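PDB 5UX5: BIFUNCTIONAL PROTEIN Proline utilization A (PutA) from Corynebacterium freiburgense, which oxidises proline to pyrroline-5-carboxylate at an FAD-dependent proline dehydrogenase site, and that product's hydrolysed form, glutamate semialdehyde, to glutamate at an NAD-dependent aldehyde dehydrogenase site. Local coordinates for residues I262-Y267 with Q273-L278; I229-E234 with H240-L245; W682-N687 with I1028-A1033. All coordinates share one frame; numbering follows the deposited sequence.

Interaction 1 (I262-Y267 with Q273-L278); sequences IVLQAY and QALQQL. With FAD (flavin-adenine dinucleotide), chain E.
A274 opens the contact with L264: its methyl CB lies 4.1 Å from CD2 of L264, and so small a residue lets the helix approach the broader leucine. In L264, CG is anti to the carbonyl carbon (chi1 -71°), which directs both methyls to the helix. One residue on, L275 is met partly through its backbone. L264 CD1 sits 3.6 Å from L275 N and 3.8 Å from L275 CB, so this methyl lies against the helix backbone. A turn after A274 comes L278, whose CD1 lies 4.0 Å from L264 CD1 while its other methyl, CD2, meets I262 CG2 at 4.3 Å. L264 is thus the residue that touches A274, L275 and L278 along a buried seam. Its neighbours in the strand, V263 and Q265, serve the flavin instead: Q265 NE2 donates to FAD O2 at 2.7 Å, while V263 lays CG2 3.5 Å from FAD O4. Strand and helix run roughly antiparallel, their short segments at 149°, in a beta-alpha-beta unit of the proline dehydrogenase barrel. Helix 239-251 packs beside them through I243, which touches I262 and A274; strand 293-298 adds I295 against L275 and L278.

Interaction 2 (I229-E234 with H240-L245); sequences INLDME and HVTIRL. With FAD (flavin-adenine dinucleotide), chain E.
With CG of L231 anti to its carbonyl carbon (chi1 -69°) and CG of L245 anti to its backbone N (chi1 154°), the two leucines meet between strand and helix and cross obliquely. L231 CD1 lies 3.5 Å from L245 CD2, methyl against methyl. Closer to the backbone, T242 turns its methyl to the strand: CG2 rests 3.9 Å from L231 CB, while OG1 is hydrogen-bonded to D238 O. Threonine suits this place because one branch can pack against leucine while the other meets a backbone carbonyl near the start of the helix. M233 adds a third apolar piece, its SD lying 4.2 Å from T242 CB. The backbone at M233 serves the flavin: M233 O accepts a nearly straight hydrogen bond from FAD N3, 2.9 Å long with an N-H...O angle of 165°. D232 directs its CB away from the helix and brings its side chain near FAD O4. N230 ND2 makes a weak bond to D232 OD1, which also has a long, weak ion pair with R296. Strand and helix thus meet through apolar contacts, consistent with packing by dispersion and exclusion of water, whereas directional polar bonds are used for the cofactor. M233 joins both, giving its sulfur to the helix and its carbonyl to the flavin, so this packing may bear on where the pyrimidine edge is held.

Interaction 3 (W682-N687 with I1028-A1033); sequences WKPEMN and IYEWAA
P684 and Y1029 are the residues whose backbones come nearest, their CA atoms 5.6 Å apart, where a tight turn meets a helix. The turn is type I, running from K683 to M686 and closed by a bond from M686 N to K683 O; P684 and E685 occupy its two corners. Proline fits the first corner, since its ring fixes phi near the value that a type I turn requires there. The partner, 1028-1033, is a regular stretch of helix 1026-1035. P684 rests on the helix with its ring carbons: CB is 4.0 Å from Y1029 CB, and CG is 4.1 Å from E1030 CG, where the two side chains lie alongside each other and point the same way. E685 follows with a CH-pi contact. Its CG stands over the centre of the Y1029 ring, 3.8 Å from the centroid and only 5° off the ring normal. A chi1 of -66° carries CG across to the aromatic face; the chain runs on extended, and the carboxylate plane lies about 12° from the ring plane. Y1029 presents this face to the turn while its OH bonds to D1041, so the phenol is tethered at its far end and packed near its base. A1033 meets R680 of helix 673-682, which precedes the turn. The contact thereby joins a turn of the aldehyde dehydrogenase region to a helix in the C-terminal part of the chain. Chemically, the interface consists of apolar and CH-pi contacts, with no charge pair across it. The aliphatic stems of two glutamates do the touching, which suits a partly exposed site where each carboxylate can remain at the surface while its methylene carbons cover proline or tyrosine.

Interactions 1 and 2 are consecutive strand-helix pairs of one parallel barrel, their centres 10 Å apart, and both touch FAD. Their strands, 260-265 and 228-232, are neighbours: V263 N lies 3.2 Å from L231 O, a probable hydrogen bond, and Q265 NE2 lies 3.1 Å from E234 O, another. Q265 and M233 bond to neighbouring polar atoms at the pyrimidine end of the flavin, O2 and N3. Interaction 3 is remote, its centre about 66 Å from that of interaction 1 and about 62 Å from that of interaction 2, on the other side of the chain's centre. It belongs to the half that binds NAD, which touches W682 of its first segment.

Interaction 1 (I262-Y267 with Q273-L278)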
loop_
_atom_site.group_PDB
_atom_site.type_symbol
_atom_site.label_atom_id
_atom_site.label_comp_id
_atom_site.label_asym_id
_atom_site.label_seq_id
_atom_site.Cartn_x
_atom_site.Cartn_y
_atom_site.Cartn_z
ATOM N N ILE A 262 -23.437 12.384 16.541
ATOM C CA ILE A 262 -22.585 11.606 15.655
ATOM C C ILE A 262 -23.055 11.862 14.235
ATOM O O ILE A 262 -24.241 12.115 13.996
ATOM C CB ILE A 262 -22.629 10.098 16.000
ATOM C CG1 ILE A 262 -21.708 9.299 15.074
ATOM C CG2 ILE A 262 -24.027 9.553 15.867
ATOM C CD1 ILE A 262 -21.649 7.848 15.445
ATOM N N VAL A 263 -22.110 11.774 13.280
ATOM C CA VAL A 263 -22.351 12.037 11.856
ATOM C C VAL A 263 -22.624 10.727 11.128
ATOM O O VAL A 263 -21.974 9.712 11.390
ATOM C CB VAL A 263 -21.141 12.753 11.219
ATOM C CG1 VAL A 263 -21.261 12.765 9.733
ATOM C CG2 VAL A 263 -21.038 14.180 11.700
ATOM N N LEU A 264 -23.592 10.738 10.222
ATOM C CA LEU A 264 -23.705 9.688 9.211
ATOM C C LEU A 264 -23.557 10.305 7.826
ATOM O O LEU A 264 -24.138 11.360 7.540
ATOM C CB LEU A 264 -25.024 8.916 9.307
ATOM C CG LEU A 264 -25.104 8.015 10.539
ATOM C CD1 LEU A 264 -26.419 7.185 10.582
ATOM C CD2 LEU A 264 -23.872 7.136 10.613
ATOM N N GLN A 265 -22.750 9.668 6.984
ATOM C CA GLN A 265 -22.561 10.111 5.605
ATOM C C GLN A 265 -23.551 9.354 4.722
ATOM O O GLN A 265 -23.428 8.135 4.547
ATOM C CB GLN A 265 -21.131 9.864 5.138
ATOM C CG GLN A 265 -20.111 10.057 6.208
ATOM C CD GLN A 265 -18.701 9.700 5.773
ATOM O OE1 GLN A 265 -18.277 8.545 5.909
ATOM N NE2 GLN A 265 -17.941 10.700 5.352
ATOM N N ALA A 266 -24.516 10.083 4.149
ATOM C CA ALA A 266 -25.532 9.463 3.304
ATOM C C ALA A 266 -24.977 8.847 2.023
ATOM O O ALA A 266 -25.662 8.004 1.439
ATOM C CB ALA A 266 -26.600 10.481 2.899
ATOM N N TYR A 267 -23.763 9.199 1.575
ATOM C CA TYR A 267 -23.296 8.521 0.371
ATOM C C TYR A 267 -22.851 7.089 0.649
ATOM O O TYR A 267 -22.539 6.349 -0.293
ATOM C CB TYR A 267 -22.198 9.332 -0.356
ATOM C CG TYR A 267 -20.812 9.459 0.282
ATOM C CD1 TYR A 267 -20.447 8.729 1.413
ATOM C CD2 TYR A 267 -19.865 10.329 -0.264
ATOM C CE1 TYR A 267 -19.184 8.841 1.962
ATOM C CE2 TYR A 267 -18.597 10.453 0.295
ATOM C CZ TYR A 267 -18.261 9.709 1.409
ATOM O OH TYR A 267 -16.999 9.817 1.973
ATOM N N GLN A 273 -28.469 1.437 7.252
ATOM C CA GLN A 273 -28.519 0.439 8.313
ATOM C C GLN A 273 -27.971 1.005 9.617
ATOM O O GLN A 273 -28.507 0.727 10.691
ATOM C CB GLN A 273 -27.770 -0.809 7.881
ATOM C CG GLN A 273 -28.421 -1.457 6.699
ATOM C CD GLN A 273 -27.568 -2.511 6.040
ATOM O OE1 GLN A 273 -26.344 -2.542 6.203
ATOM N NE2 GLN A 273 -28.219 -3.425 5.324
ATOM N N ALA A 274 -26.906 1.805 9.544
ATOM C CA ALA A 274 -26.382 2.452 10.739
ATOM C C ALA A 274 -27.440 3.327 11.403
ATOM O O ALA A 274 -27.541 3.371 12.633
ATOM C CB ALA A 274 -25.143 3.278 10.383
ATOM N N LEU A 275 -28.230 4.039 10.602
ATOM C CA LEU A 275 -29.264 4.901 11.163
ATOM C C LEU A 275 -30.312 4.087 11.897
ATOM O O LEU A 275 -30.704 4.435 13.009
ATOM C CB LEU A 275 -29.921 5.724 10.051
ATOM C CG LEU A 275 -31.091 6.604 10.476
ATOM C CD1 LEU A 275 -30.586 7.635 11.460
ATOM C CD2 LEU A 275 -31.812 7.269 9.299
ATOM N N GLN A 276 -30.748 2.972 11.312
ATOM C CA GLN A 276 -31.746 2.147 11.980
ATOM C C GLN A 276 -31.213 1.615 13.303
ATOM O O GLN A 276 -31.927 1.601 14.317
ATOM C CB GLN A 276 -32.188 1.007 11.075
ATOM C CG GLN A 276 -32.975 1.471 9.880
ATOM C CD GLN A 276 -33.415 0.325 9.003
ATOM O OE1 GLN A 276 -34.573 -0.081 9.041
ATOM N NE2 GLN A 276 -32.499 -0.210 8.218
ATOM N N GLN A 277 -29.957 1.189 13.322
ATOM C CA GLN A 277 -29.417 0.675 14.566
ATOM C C GLN A 277 -29.290 1.785 15.598
ATOM O O GLN A 277 -29.593 1.574 16.779
ATOM C CB GLN A 277 -28.076 0.007 14.309
ATOM C CG GLN A 277 -27.561 -0.827 15.453
ATOM C CD GLN A 277 -26.946 0.068 16.523
ATOM O OE1 GLN A 277 -26.540 1.192 16.225
ATOM N NE2 GLN A 277 -26.838 -0.431 17.752
ATOM N N LEU A 278 -28.860 2.975 15.170
ATOM C CA LEU A 278 -28.781 4.093 16.101
ATOM C C LEU A 278 -30.161 4.533 16.584
ATOM O O LEU A 278 -30.312 4.902 17.755
ATOM C CB LEU A 278 -28.035 5.261 15.454
ATOM C CG LEU A 278 -26.507 5.146 15.464
ATOM C CD1 LEU A 278 -25.889 5.805 14.261
ATOM C CD2 LEU A 278 -26.017 5.816 16.700
HETATM P PA FAD E . -24.635 18.826 -3.135
HETATM O O1A FAD E . -24.090 19.419 -4.480
HETATM O O2A FAD E . -26.049 18.495 -3.026
HETATM O O5B FAD E . -24.063 17.544 -2.658
HETATM C C5B FAD E . -22.728 17.207 -2.984
HETATM C C4B FAD E . -22.434 15.822 -2.438
HETATM O O4B FAD E . -22.931 14.832 -3.291
HETATM C C3B FAD E . -20.972 15.539 -2.301
HETATM O O3B FAD E . -20.363 16.050 -1.168
HETATM C C2B FAD E . -20.936 14.054 -2.334
HETATM O O2B FAD E . -21.057 13.512 -1.070
HETATM C C1B FAD E . -22.067 13.717 -3.262
HETATM N N9A FAD E . -21.622 13.404 -4.611
HETATM C C8A FAD E . -21.311 14.314 -5.612
HETATM N N7A FAD E . -20.913 13.653 -6.717
HETATM C C5A FAD E . -20.955 12.277 -6.515
HETATM C C6A FAD E . -20.676 11.147 -7.307
HETATM N N6A FAD E . -20.201 11.223 -8.678
HETATM N N1A FAD E . -20.841 9.927 -6.772
HETATM C C2A FAD E . -21.264 9.785 -5.476
HETATM N N3A FAD E . -21.543 10.865 -4.681
HETATM C C4A FAD E . -21.404 12.107 -5.160
HETATM N N1 FAD E . -18.717 15.689 5.419
HETATM C C2 FAD E . -18.247 14.482 6.053
HETATM O O2 FAD E . -17.838 13.440 5.256
HETATM N N3 FAD E . -18.155 14.423 7.450
HETATM C C4 FAD E . -18.552 15.491 8.256
HETATM O O4 FAD E . -18.466 15.402 9.634
HETATM C C4X FAD E . -19.193 16.688 7.621
HETATM N N5 FAD E . -19.765 17.711 8.369
HETATM C C5X FAD E . -20.400 18.792 7.741
HETATM C C6 FAD E . -20.977 19.834 8.491
HETATM C C7 FAD E . -21.592 20.893 7.833
HETATM C C7M FAD E . -22.208 22.023 8.604
HETATM C C8 FAD E . -21.663 20.929 6.463
HETATM C C8M FAD E . -22.328 22.069 5.762
HETATM C C9 FAD E . -21.094 19.906 5.717
HETATM C C9A FAD E . -20.471 18.849 6.354
HETATM N N10 FAD E . -19.915 17.809 5.553
HETATM C C10 FAD E . -19.269 16.718 6.172
HETATM C "C1'" FAD E . -19.959 17.911 4.083
HETATM C "C2'" FAD E . -21.053 17.158 3.376
HETATM O "O2'" FAD E . -20.813 15.803 3.509
HETATM C "C3'" FAD E . -21.054 17.624 1.904
HETATM O "O3'" FAD E . -19.854 17.257 1.344
HETATM C "C4'" FAD E . -21.254 19.118 1.620
HETATM O "O4'" FAD E . -21.950 19.779 2.614
HETATM C "C5'" FAD E . -21.839 19.410 0.220
HETATM O "O5'" FAD E . -22.970 18.634 -0.158
HETATM P P FAD E . -24.460 19.234 -0.374
HETATM O O1P FAD E . -25.659 18.505 0.342
HETATM O O2P FAD E . -24.154 20.742 -0.025
HETATM O O3P FAD E . -24.585 19.679 -1.928
#

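Interaction 2 (I229-E234 with H240-L245)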
loop_
_atom_site.group_PDB
_atom_site.type_symbol
_atom_site.label_atom_id
_atom_site.label_comp_id
_atom_site.label_asym_id
_atom_site.label_seq_id
_atom_site.Cartn_x
_atom_site.Cartn_y
_atom_site.Cartn_z
ATOM N N ILE A 229 -21.086 17.757 22.113
ATOM C CA ILE A 229 -19.925 17.123 21.491
ATOM C C ILE A 229 -20.405 16.258 20.335
ATOM O O ILE A 229 -21.272 15.390 20.511
ATOM C CB ILE A 229 -19.131 16.276 22.505
ATOM C CG1 ILE A 229 -18.536 17.164 23.596
ATOM C CG2 ILE A 229 -18.067 15.436 21.816
ATOM C CD1 ILE A 229 -18.152 16.415 24.825
ATOM N N ASN A 230 -19.838 16.491 19.156
ATOM C CA ASN A 230 -20.159 15.706 17.976
ATOM C C ASN A 230 -18.940 14.919 17.526
ATOM O O ASN A 230 -17.820 15.444 17.498
ATOM C CB ASN A 230 -20.681 16.564 16.833
ATOM C CG ASN A 230 -21.132 15.723 15.679
ATOM O OD1 ASN A 230 -22.271 15.265 15.627
ATOM N ND2 ASN A 230 -20.226 15.482 14.760
ATOM N N LEU A 231 -19.157 13.643 17.224
ATOM C CA LEU A 231 -18.117 12.790 16.677
ATOM C C LEU A 231 -18.238 12.836 15.158
ATOM O O LEU A 231 -19.241 12.384 14.590
ATOM C CB LEU A 231 -18.229 11.363 17.220
ATOM C CG LEU A 231 -17.915 11.075 18.686
ATOM C CD1 LEU A 231 -18.140 9.632 19.049
ATOM C CD2 LEU A 231 -16.489 11.450 18.998
ATOM N N ASP A 232 -17.216 13.386 14.504
ATOM C CA ASP A 232 -17.212 13.469 13.049
ATOM C C ASP A 232 -16.744 12.144 12.441
ATOM O O ASP A 232 -16.149 11.288 13.114
ATOM C CB ASP A 232 -16.303 14.599 12.551
ATOM C CG ASP A 232 -16.821 15.979 12.899
ATOM O OD1 ASP A 232 -18.017 16.101 13.223
ATOM O OD2 ASP A 232 -16.032 16.946 12.838
ATOM N N MET A 233 -17.030 11.986 11.151
ATOM C CA MET A 233 -16.595 10.829 10.373
ATOM C C MET A 233 -16.109 11.290 9.017
ATOM O O MET A 233 -16.789 12.075 8.353
ATOM C CB MET A 233 -17.712 9.811 10.189
ATOM C CG MET A 233 -18.020 9.126 11.468
ATOM S SD MET A 233 -18.796 7.576 11.196
ATOM C CE MET A 233 -18.028 7.172 9.633
ATOM N N GLU A 234 -14.924 10.828 8.630
ATOM C CA GLU A 234 -14.390 11.112 7.309
ATOM C C GLU A 234 -14.313 9.851 6.448
ATOM O O GLU A 234 -14.939 9.785 5.388
ATOM C CB GLU A 234 -13.017 11.792 7.447
ATOM N N HIS A 240 -17.539 1.886 11.974
ATOM C CA HIS A 240 -18.024 1.057 13.070
ATOM C C HIS A 240 -17.371 1.408 14.410
ATOM O O HIS A 240 -18.033 1.340 15.455
ATOM C CB HIS A 240 -17.873 -0.412 12.715
ATOM C CG HIS A 240 -18.752 -0.817 11.584
ATOM N ND1 HIS A 240 -18.273 -1.065 10.317
ATOM C CD2 HIS A 240 -20.098 -0.947 11.507
ATOM C CE1 HIS A 240 -19.279 -1.372 9.515
ATOM N NE2 HIS A 240 -20.399 -1.302 10.212
ATOM N N VAL A 241 -16.086 1.780 14.412
ATOM C CA VAL A 241 -15.430 2.114 15.667
ATOM C C VAL A 241 -16.069 3.347 16.286
ATOM O O VAL A 241 -16.176 3.452 17.515
ATOM C CB VAL A 241 -13.923 2.319 15.469
ATOM C CG1 VAL A 241 -13.696 3.498 14.583
ATOM C CG2 VAL A 241 -13.253 2.580 16.819
ATOM N N THR A 242 -16.468 4.316 15.449
ATOM C CA THR A 242 -17.053 5.546 15.976
ATOM C C THR A 242 -18.463 5.311 16.515
ATOM O O THR A 242 -18.804 5.809 17.591
ATOM C CB THR A 242 -17.070 6.638 14.913
ATOM O OG1 THR A 242 -15.746 6.828 14.392
ATOM C CG2 THR A 242 -17.553 7.931 15.526
ATOM N N ILE A 243 -19.302 4.570 15.779
ATOM C CA ILE A 243 -20.627 4.222 16.290
ATOM C C ILE A 243 -20.492 3.453 17.590
ATOM O O ILE A 243 -21.273 3.646 18.535
ATOM C CB ILE A 243 -21.416 3.395 15.266
ATOM C CG1 ILE A 243 -21.822 4.217 14.065
ATOM C CG2 ILE A 243 -22.629 2.763 15.919
ATOM C CD1 ILE A 243 -22.178 3.330 12.923
ATOM N N ARG A 244 -19.523 2.534 17.643
ATOM C CA ARG A 244 -19.323 1.758 18.858
ATOM C C ARG A 244 -18.812 2.645 19.986
ATOM O O ARG A 244 -19.217 2.499 21.148
ATOM C CB ARG A 244 -18.360 0.614 18.598
ATOM C CG ARG A 244 -18.162 -0.240 19.776
ATOM C CD ARG A 244 -17.352 -1.418 19.427
ATOM N NE ARG A 244 -16.823 -2.045 20.629
ATOM C CZ ARG A 244 -16.036 -3.109 20.619
ATOM N NH1 ARG A 244 -15.688 -3.659 19.456
ATOM N NH2 ARG A 244 -15.600 -3.615 21.758
ATOM N N LEU A 245 -17.904 3.556 19.666
ATOM C CA LEU A 245 -17.449 4.508 20.663
ATOM C C LEU A 245 -18.624 5.305 21.212
ATOM O O LEU A 245 -18.814 5.393 22.426
ATOM C CB LEU A 245 -16.393 5.420 20.033
ATOM C CG LEU A 245 -16.189 6.810 20.599
ATOM C CD1 LEU A 245 -15.596 6.683 21.989
ATOM C CD2 LEU A 245 -15.298 7.592 19.643
HETATM P PA FAD E . -24.635 18.826 -3.135
HETATM O O1A FAD E . -24.090 19.419 -4.480
HETATM O O2A FAD E . -26.049 18.495 -3.026
HETATM O O5B FAD E . -24.063 17.544 -2.658
HETATM C C5B FAD E . -22.728 17.207 -2.984
HETATM C C4B FAD E . -22.434 15.822 -2.438
HETATM O O4B FAD E . -22.931 14.832 -3.291
HETATM C C3B FAD E . -20.972 15.539 -2.301
HETATM O O3B FAD E . -20.363 16.050 -1.168
HETATM C C2B FAD E . -20.936 14.054 -2.334
HETATM O O2B FAD E . -21.057 13.512 -1.070
HETATM C C1B FAD E . -22.067 13.717 -3.262
HETATM N N9A FAD E . -21.622 13.404 -4.611
HETATM C C8A FAD E . -21.311 14.314 -5.612
HETATM N N7A FAD E . -20.913 13.653 -6.717
HETATM C C5A FAD E . -20.955 12.277 -6.515
HETATM C C6A FAD E . -20.676 11.147 -7.307
HETATM N N6A FAD E . -20.201 11.223 -8.678
HETATM N N1A FAD E . -20.841 9.927 -6.772
HETATM C C2A FAD E . -21.264 9.785 -5.476
HETATM N N3A FAD E . -21.543 10.865 -4.681
HETATM C C4A FAD E . -21.404 12.107 -5.160
HETATM N N1 FAD E . -18.717 15.689 5.419
HETATM C C2 FAD E . -18.247 14.482 6.053
HETATM O O2 FAD E . -17.838 13.440 5.256
HETATM N N3 FAD E . -18.155 14.423 7.450
HETATM C C4 FAD E . -18.552 15.491 8.256
HETATM O O4 FAD E . -18.466 15.402 9.634
HETATM C C4X FAD E . -19.193 16.688 7.621
HETATM N N5 FAD E . -19.765 17.711 8.369
HETATM C C5X FAD E . -20.400 18.792 7.741
HETATM C C6 FAD E . -20.977 19.834 8.491
HETATM C C7 FAD E . -21.592 20.893 7.833
HETATM C C7M FAD E . -22.208 22.023 8.604
HETATM C C8 FAD E . -21.663 20.929 6.463
HETATM C C8M FAD E . -22.328 22.069 5.762
HETATM C C9 FAD E . -21.094 19.906 5.717
HETATM C C9A FAD E . -20.471 18.849 6.354
HETATM N N10 FAD E . -19.915 17.809 5.553
HETATM C C10 FAD E . -19.269 16.718 6.172
HETATM C "C1'" FAD E . -19.959 17.911 4.083
HETATM C "C2'" FAD E . -21.053 17.158 3.376
HETATM O "O2'" FAD E . -20.813 15.803 3.509
HETATM C "C3'" FAD E . -21.054 17.624 1.904
HETATM O "O3'" FAD E . -19.854 17.257 1.344
HETATM C "C4'" FAD E . -21.254 19.118 1.620
HETATM O "O4'" FAD E . -21.950 19.779 2.614
HETATM C "C5'" FAD E . -21.839 19.410 0.220
HETATM O "O5'" FAD E . -22.970 18.634 -0.158
HETATM P P FAD E . -24.460 19.234 -0.374
HETATM O O1P FAD E . -25.659 18.505 0.342
HETATM O O2P FAD E . -24.154 20.742 -0.025
HETATM O O3P FAD E . -24.585 19.679 -1.928
#

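Interaction 3 (W682-N687 with I1028-A1033)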
loop_
_atom_site.group_PDB
_atom_site.type_symbol
_atom_site.label_atom_id
_atom_site.label_comp_id
_atom_site.label_asym_id
_atom_site.label_seq_id
_atom_site.Cartn_x
_atom_site.Cartn_y
_atom_site.Cartn_z
ATOM N N TRP A 682 30.503 -23.709 -4.683
ATOM C CA TRP A 682 30.403 -25.165 -4.751
ATOM C C TRP A 682 30.177 -25.688 -6.161
ATOM O O TRP A 682 30.367 -26.889 -6.396
ATOM C CB TRP A 682 29.252 -25.680 -3.901
ATOM C CG TRP A 682 29.358 -25.354 -2.479
ATOM C CD1 TRP A 682 30.490 -25.138 -1.795
ATOM C CD2 TRP A 682 28.277 -25.202 -1.552
ATOM N NE1 TRP A 682 30.204 -24.863 -0.485
ATOM C CE2 TRP A 682 28.849 -24.897 -0.305
ATOM C CE3 TRP A 682 26.879 -25.288 -1.657
ATOM C CZ2 TRP A 682 28.083 -24.667 0.839
ATOM C CZ3 TRP A 682 26.115 -25.066 -0.529
ATOM C CH2 TRP A 682 26.723 -24.759 0.709
ATOM N N LYS A 683 29.746 -24.834 -7.093
ATOM C CA LYS A 683 29.494 -25.240 -8.478
ATOM C C LYS A 683 29.447 -23.980 -9.338
ATOM O O LYS A 683 28.355 -23.495 -9.678
ATOM C CB LYS A 683 28.195 -26.056 -8.576
ATOM C CG LYS A 683 27.649 -26.331 -9.973
ATOM C CD LYS A 683 26.380 -27.206 -9.897
ATOM C CE LYS A 683 25.551 -27.127 -11.191
ATOM N NZ LYS A 683 24.289 -27.916 -11.070
ATOM N N PRO A 684 30.611 -23.395 -9.656
ATOM C CA PRO A 684 30.625 -22.028 -10.224
ATOM C C PRO A 684 29.909 -21.879 -11.556
ATOM O O PRO A 684 29.599 -20.744 -11.935
ATOM C CB PRO A 684 32.116 -21.674 -10.318
ATOM C CG PRO A 684 32.815 -22.619 -9.380
ATOM C CD PRO A 684 31.944 -23.840 -9.203
ATOM N N GLU A 685 29.620 -22.953 -12.281
ATOM C CA GLU A 685 28.916 -22.766 -13.549
ATOM C C GLU A 685 27.402 -22.726 -13.391
ATOM O O GLU A 685 26.694 -22.552 -14.389
ATOM C CB GLU A 685 29.282 -23.880 -14.553
ATOM C CG GLU A 685 30.747 -23.837 -14.999
ATOM C CD GLU A 685 31.078 -24.801 -16.147
ATOM O OE1 GLU A 685 30.229 -25.067 -17.037
ATOM O OE2 GLU A 685 32.195 -25.337 -16.123
ATOM N N MET A 686 26.896 -22.780 -12.162
ATOM C CA MET A 686 25.470 -22.979 -11.939
ATOM C C MET A 686 24.656 -21.759 -12.356
ATOM O O MET A 686 25.083 -20.609 -12.237
ATOM C CB MET A 686 25.209 -23.300 -10.461
ATOM C CG MET A 686 25.375 -22.101 -9.524
ATOM S SD MET A 686 24.715 -22.178 -7.824
ATOM C CE MET A 686 25.357 -23.718 -7.198
ATOM N N ASN A 687 23.469 -22.034 -12.856
ATOM C CA ASN A 687 22.439 -21.023 -13.006
ATOM C C ASN A 687 21.848 -20.684 -11.639
ATOM O O ASN A 687 21.250 -21.539 -10.973
ATOM C CB ASN A 687 21.351 -21.564 -13.916
ATOM C CG ASN A 687 21.827 -21.777 -15.274
ATOM O OD1 ASN A 687 22.432 -20.894 -15.863
ATOM N ND2 ASN A 687 21.622 -22.974 -15.786
ATOM N N ILE A 1028 37.353 -17.433 -14.637
ATOM C CA ILE A 1028 36.364 -16.368 -14.753
ATOM C C ILE A 1028 35.095 -16.733 -14.012
ATOM O O ILE A 1028 34.520 -15.893 -13.311
ATOM C CB ILE A 1028 36.074 -16.041 -16.222
ATOM C CG1 ILE A 1028 37.325 -15.465 -16.876
ATOM C CG2 ILE A 1028 34.907 -15.067 -16.319
ATOM C CD1 ILE A 1028 37.352 -15.690 -18.333
ATOM N N TYR A 1029 34.634 -17.982 -14.155
ATOM C CA TYR A 1029 33.477 -18.441 -13.384
ATOM C C TYR A 1029 33.733 -18.313 -11.881
ATOM O O TYR A 1029 32.874 -17.835 -11.132
ATOM C CB TYR A 1029 33.138 -19.894 -13.736
ATOM C CG TYR A 1029 32.406 -20.139 -15.039
ATOM C CD1 TYR A 1029 31.091 -19.710 -15.222
ATOM C CD2 TYR A 1029 33.024 -20.830 -16.094
ATOM C CE1 TYR A 1029 30.407 -19.957 -16.420
ATOM C CE2 TYR A 1029 32.354 -21.070 -17.299
ATOM C CZ TYR A 1029 31.047 -20.631 -17.446
ATOM O OH TYR A 1029 30.368 -20.863 -18.615
ATOM N N GLU A 1030 34.917 -18.743 -11.421
ATOM C CA GLU A 1030 35.228 -18.708 -9.989
ATOM C C GLU A 1030 35.274 -17.293 -9.467
ATOM O O GLU A 1030 34.881 -17.030 -8.321
ATOM C CB GLU A 1030 36.559 -19.378 -9.702
ATOM C CG GLU A 1030 36.529 -20.869 -9.787
ATOM C CD GLU A 1030 37.925 -21.472 -9.848
ATOM O OE1 GLU A 1030 38.898 -20.709 -10.061
ATOM O OE2 GLU A 1030 38.052 -22.702 -9.662
ATOM N N TRP A 1031 35.778 -16.368 -10.277
ATOM C CA TRP A 1031 35.818 -14.990 -9.822
ATOM C C TRP A 1031 34.429 -14.390 -9.818
ATOM O O TRP A 1031 34.070 -13.676 -8.882
ATOM C CB TRP A 1031 36.754 -14.163 -10.684
ATOM C CG TRP A 1031 38.195 -14.494 -10.471
ATOM C CD1 TRP A 1031 38.700 -15.530 -9.742
ATOM C CD2 TRP A 1031 39.318 -13.764 -10.971
ATOM N NE1 TRP A 1031 40.075 -15.500 -9.769
ATOM C CE2 TRP A 1031 40.479 -14.420 -10.513
ATOM C CE3 TRP A 1031 39.456 -12.621 -11.766
ATOM C CZ2 TRP A 1031 41.763 -13.966 -10.820
ATOM C CZ3 TRP A 1031 40.721 -12.170 -12.065
ATOM C CH2 TRP A 1031 41.861 -12.842 -11.594
ATOM N N ALA A 1032 33.624 -14.708 -10.838
ATOM C CA ALA A 1032 32.243 -14.228 -10.892
ATOM C C ALA A 1032 31.450 -14.685 -9.678
ATOM O O ALA A 1032 30.581 -13.956 -9.195
ATOM C CB ALA A 1032 31.553 -14.687 -12.178
ATOM N N ALA A 1033 31.713 -15.906 -9.194
ATOM C CA ALA A 1033 30.992 -16.415 -8.033
ATOM C C ALA A 1033 31.366 -15.659 -6.772
ATOM O O ALA A 1033 30.520 -15.483 -5.890
ATOM C CB ALA A 1033 31.254 -17.901 -7.839
#